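Local atomic coordinates of 2-c-methyl-d-erythritol 4-phosphate cytidylyltransferase (Streptococcus pneumoniae, PDB entry 2VSH), a protein that transfers the cytidylyl group of CTP to D-ribitol 5-phosphate, giving the CDP-activated ribitol used for teichoic acid precursors. Residues Ile33-Ile38 / Lys68-Tyr73. Residues are numbered along the deposited sequence; the frame is centred on the assembly and turned at random.
Sequences ILIHTI and KYLPLY
Ile35 sets three carbons against Tyr69, the last residue of the helix 59-69, and Leu70, which follows it. Its CG2 methyl lies 3.7 Å from Tyr69 CB, CG1 sits 3.9 Å from that same CB, and the CD1 methyl touches Leu70 CD1 at 3.8 Å. The torsions account for this: CG1 stands beside the backbone N (chi1 -68°) and CG2 beside the carbonyl carbon, which turns both branches toward Tyr69 CB, while the bend at chi2 (-58°) folds CD1 round to Leu70. Against Tyr69 the side chain crosses at about a right angle, and the ring itself contributes little, approaching CG1 obliquely before leading away. With Leu70 the meeting is tip to tip.

One turn along, Ile38 adds its CG2 methyl, 3.7 Å from Leu70 CD1. That single leucine methyl therefore touches both isoleucines, which project from the same side of the helix at a spacing of three residues. The interface is wholly apolar; 198 Å² is buried in all, and Ile35 and Leu70 supply most of it.

Leu70 is the first residue to leave helical geometry, and its side chain projects toward the helix 33-42. Tyr73 N bonds back to Leu70 O at 2.9 Å, closing a turn beyond the helix end. Ile77 of the strand 77-81 touches both Leu70 and Ile38, while Arg31 and Pro32 pack against Tyr69. On another side of the helix 33-42, Thr37 OG1 is hydrogen-bonded to the carbonyl oxygen of Ser114, which probably lines the CTP site.

The arrangement is apolar packing of the C-terminal end of the helix 59-69 and the turn after it on the helix 33-42, beside the strand 77-81, outermost in the central sheet within this chain, in the Rossmann-like, GT-A-type nucleotidyltransferase fold of the IspD/TarI family.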
ATOM      1  N   ILE A  33       3.960 -19.087  11.236  1.00 21.51           N
ATOM      2  CA  ILE A  33       4.288 -17.661  11.218  1.00 20.54           C
ATOM      3  C   ILE A  33       4.359 -17.078  12.626  1.00 19.84           C
ATOM      4  O   ILE A  33       5.306 -16.334  12.956  1.00 20.56           O
ATOM      5  CB  ILE A  33       3.310 -16.857  10.296  1.00 20.63           C
ATOM      6  CG1 ILE A  33       3.545 -17.253   8.829  1.00 20.89           C
ATOM      7  CG2 ILE A  33       3.526 -15.336  10.474  1.00 16.36           C
ATOM      8  CD1 ILE A  33       2.408 -16.893   7.847  1.00 22.32           C
ATOM      9  N   LEU A  34       3.376 -17.417  13.467  1.00 19.94           N
ATOM     10  CA  LEU A  34       3.340 -16.917  14.841  1.00 19.46           C
ATOM     11  C   LEU A  34       4.630 -17.221  15.599  1.00 19.42           C
ATOM     12  O   LEU A  34       5.119 -16.394  16.377  1.00 18.74           O
ATOM     13  CB  LEU A  34       2.145 -17.510  15.612  1.00 19.50           C
ATOM     14  CG  LEU A  34       2.055 -17.158  17.102  1.00 19.76           C
ATOM     15  CD1 LEU A  34       1.898 -15.636  17.356  1.00 17.96           C
ATOM     16  CD2 LEU A  34       0.944 -17.950  17.791  1.00 19.81           C
ATOM     17  N   ILE A  35       5.161 -18.416  15.371  1.00 20.39           N
ATOM     18  CA  ILE A  35       6.390 -18.868  16.037  1.00 21.20           C
ATOM     19  C   ILE A  35       7.611 -18.044  15.602  1.00 21.53           C
ATOM     20  O   ILE A  35       8.412 -17.636  16.453  1.00 21.01           O
ATOM     21  CB  ILE A  35       6.612 -20.377  15.837  1.00 21.52           C
ATOM     22  CG1 ILE A  35       5.539 -21.184  16.594  1.00 21.35           C
ATOM     23  CG2 ILE A  35       8.043 -20.788  16.243  1.00 22.17           C
ATOM     24  CD1 ILE A  35       5.467 -20.915  18.137  1.00 21.00           C
ATOM     25  N   HIS A  36       7.733 -17.811  14.293  1.00 22.40           N
ATOM     26  CA  HIS A  36       8.784 -16.956  13.737  1.00 23.16           C
ATOM     27  C   HIS A  36       8.785 -15.607  14.442  1.00 22.24           C
ATOM     28  O   HIS A  36       9.846 -15.071  14.797  1.00 23.07           O
ATOM     29  CB  HIS A  36       8.546 -16.689  12.251  1.00 23.47           C
ATOM     30  CG  HIS A  36       8.855 -17.843  11.360  1.00 25.62           C
ATOM     31  ND1 HIS A  36      10.132 -18.126  10.930  1.00 28.13           N
ATOM     32  CD2 HIS A  36       8.051 -18.773  10.794  1.00 25.24           C
ATOM     33  CE1 HIS A  36      10.106 -19.195  10.155  1.00 30.30           C
ATOM     34  NE2 HIS A  36       8.855 -19.604  10.053  1.00 29.19           N
ATOM     35  N   THR A  37       7.585 -15.055  14.622  1.00 21.19           N
ATOM     36  CA  THR A  37       7.411 -13.720  15.191  1.00 20.05           C
ATOM     37  C   THR A  37       7.798 -13.700  16.679  1.00 20.37           C
ATOM     38  O   THR A  37       8.529 -12.809  17.134  1.00 21.34           O
ATOM     39  CB  THR A  37       5.937 -13.233  15.016  1.00 19.01           C
ATOM     40  OG1 THR A  37       5.598 -13.215  13.620  1.00 18.35           O
ATOM     41  CG2 THR A  37       5.761 -11.828  15.585  1.00 18.00           C
ATOM     42  N   ILE A  38       7.305 -14.674  17.436  1.00 20.84           N
ATOM     43  CA  ILE A  38       7.654 -14.789  18.864  1.00 21.63           C
ATOM     44  C   ILE A  38       9.176 -14.961  19.042  1.00 23.72           C
ATOM     45  O   ILE A  38       9.778 -14.321  19.912  1.00 23.49           O
ATOM     46  CB  ILE A  38       6.901 -15.936  19.554  1.00 21.53           C
ATOM     47  CG1 ILE A  38       5.401 -15.641  19.633  1.00 21.35           C
ATOM     48  CG2 ILE A  38       7.452 -16.169  20.971  1.00 21.15           C
ATOM     49  CD1 ILE A  38       4.543 -16.856  20.070  1.00 20.70           C
ATOM     50  N   LYS A  68       5.685 -27.144  21.433  1.00 30.64           N
ATOM     51  CA  LYS A  68       6.300 -27.885  20.337  1.00 31.39           C
ATOM     52  C   LYS A  68       7.514 -27.168  19.749  1.00 30.77           C
ATOM     53  O   LYS A  68       8.543 -27.796  19.492  1.00 31.00           O
ATOM     54  CB  LYS A  68       5.286 -28.124  19.215  1.00 31.25           C
ATOM     55  CG  LYS A  68       5.799 -29.060  18.111  1.00 33.69           C
ATOM     56  CD  LYS A  68       4.798 -29.217  16.979  1.00 32.89           C
ATOM     57  CE  LYS A  68       5.052 -30.484  16.175  1.00 36.89           C
ATOM     58  NZ  LYS A  68       6.439 -30.569  15.640  1.00 38.37           N
ATOM     59  N   TYR A  69       7.379 -25.863  19.513  1.00 28.33           N
ATOM     60  CA  TYR A  69       8.393 -25.122  18.765  1.00 28.42           C
ATOM     61  C   TYR A  69       9.352 -24.313  19.631  1.00 28.54           C
ATOM     62  O   TYR A  69      10.470 -24.036  19.210  1.00 29.17           O
ATOM     63  CB  TYR A  69       7.751 -24.234  17.671  1.00 26.50           C
ATOM     64  CG  TYR A  69       7.187 -25.044  16.533  1.00 27.09           C
ATOM     65  CD1 TYR A  69       5.823 -25.337  16.460  1.00 26.43           C
ATOM     66  CD2 TYR A  69       8.032 -25.573  15.551  1.00 27.07           C
ATOM     67  CE1 TYR A  69       5.316 -26.116  15.408  1.00 26.96           C
ATOM     68  CE2 TYR A  69       7.543 -26.345  14.515  1.00 27.61           C
ATOM     69  CZ  TYR A  69       6.184 -26.600  14.435  1.00 28.75           C
ATOM     70  OH  TYR A  69       5.722 -27.386  13.409  1.00 28.13           O
ATOM     71  N   LEU A  70       8.919 -23.951  20.836  1.00 28.77           N
ATOM     72  CA  LEU A  70       9.700 -23.071  21.709  1.00 29.21           C
ATOM     73  C   LEU A  70       9.705 -23.533  23.176  1.00 30.71           C
ATOM     74  O   LEU A  70       9.513 -22.714  24.072  1.00 29.61           O
ATOM     75  CB  LEU A  70       9.150 -21.647  21.611  1.00 27.55           C
ATOM     76  CG  LEU A  70       9.212 -20.921  20.265  1.00 26.21           C
ATOM     77  CD1 LEU A  70       8.329 -19.703  20.327  1.00 25.45           C
ATOM     78  CD2 LEU A  70      10.635 -20.523  19.897  1.00 28.08           C
ATOM     79  N   PRO A  71       9.929 -24.844  23.425  1.00 33.09           N
ATOM     80  CA  PRO A  71       9.804 -25.389  24.785  1.00 35.31           C
ATOM     81  C   PRO A  71      10.763 -24.747  25.790  1.00 36.61           C
ATOM     82  O   PRO A  71      10.445 -24.645  26.968  1.00 37.61           O
ATOM     83  CB  PRO A  71      10.134 -26.884  24.605  1.00 36.59           C
ATOM     84  CG  PRO A  71      10.915 -26.961  23.372  1.00 36.26           C
ATOM     85  CD  PRO A  71      10.321 -25.897  22.472  1.00 34.46           C
ATOM     86  N   LEU A  72      11.901 -24.277  25.297  1.00 37.72           N
ATOM     87  CA  LEU A  72      12.922 -23.624  26.114  1.00 39.11           C
ATOM     88  C   LEU A  72      12.458 -22.244  26.584  1.00 37.48           C
ATOM     89  O   LEU A  72      12.988 -21.706  27.546  1.00 38.31           O
ATOM     90  CB  LEU A  72      14.191 -23.493  25.273  1.00 39.83           C
ATOM     91  CG  LEU A  72      15.623 -23.638  25.760  1.00 42.24           C
ATOM     92  CD1 LEU A  72      15.812 -24.795  26.746  1.00 43.59           C
ATOM     93  CD2 LEU A  72      16.474 -23.824  24.502  1.00 42.42           C
ATOM     94  N   TYR A  73      11.457 -21.676  25.912  1.00 36.18           N
ATOM     95  CA  TYR A  73      10.967 -20.333  26.253  1.00 34.78           C
ATOM     96  C   TYR A  73       9.538 -20.320  26.817  1.00 33.95           C
ATOM     97  O   TYR A  73       8.930 -19.261  26.953  1.00 31.93           O
ATOM     98  CB  TYR A  73      11.095 -19.394  25.048  1.00 34.25           C
ATOM     99  CG  TYR A  73      12.480 -19.372  24.438  1.00 36.24           C
ATOM    100  CD1 TYR A  73      13.473 -18.515  24.928  1.00 38.28           C
ATOM    101  CD2 TYR A  73      12.801 -20.210  23.374  1.00 37.35           C
ATOM    102  CE1 TYR A  73      14.756 -18.504  24.370  1.00 39.77           C
ATOM    103  CE2 TYR A  73      14.066 -20.202  22.805  1.00 39.73           C
ATOM    104  CZ  TYR A  73      15.040 -19.348  23.306  1.00 39.81           C
ATOM    105  OH  TYR A  73      16.287 -19.348  22.730  1.00 41.89           O
TER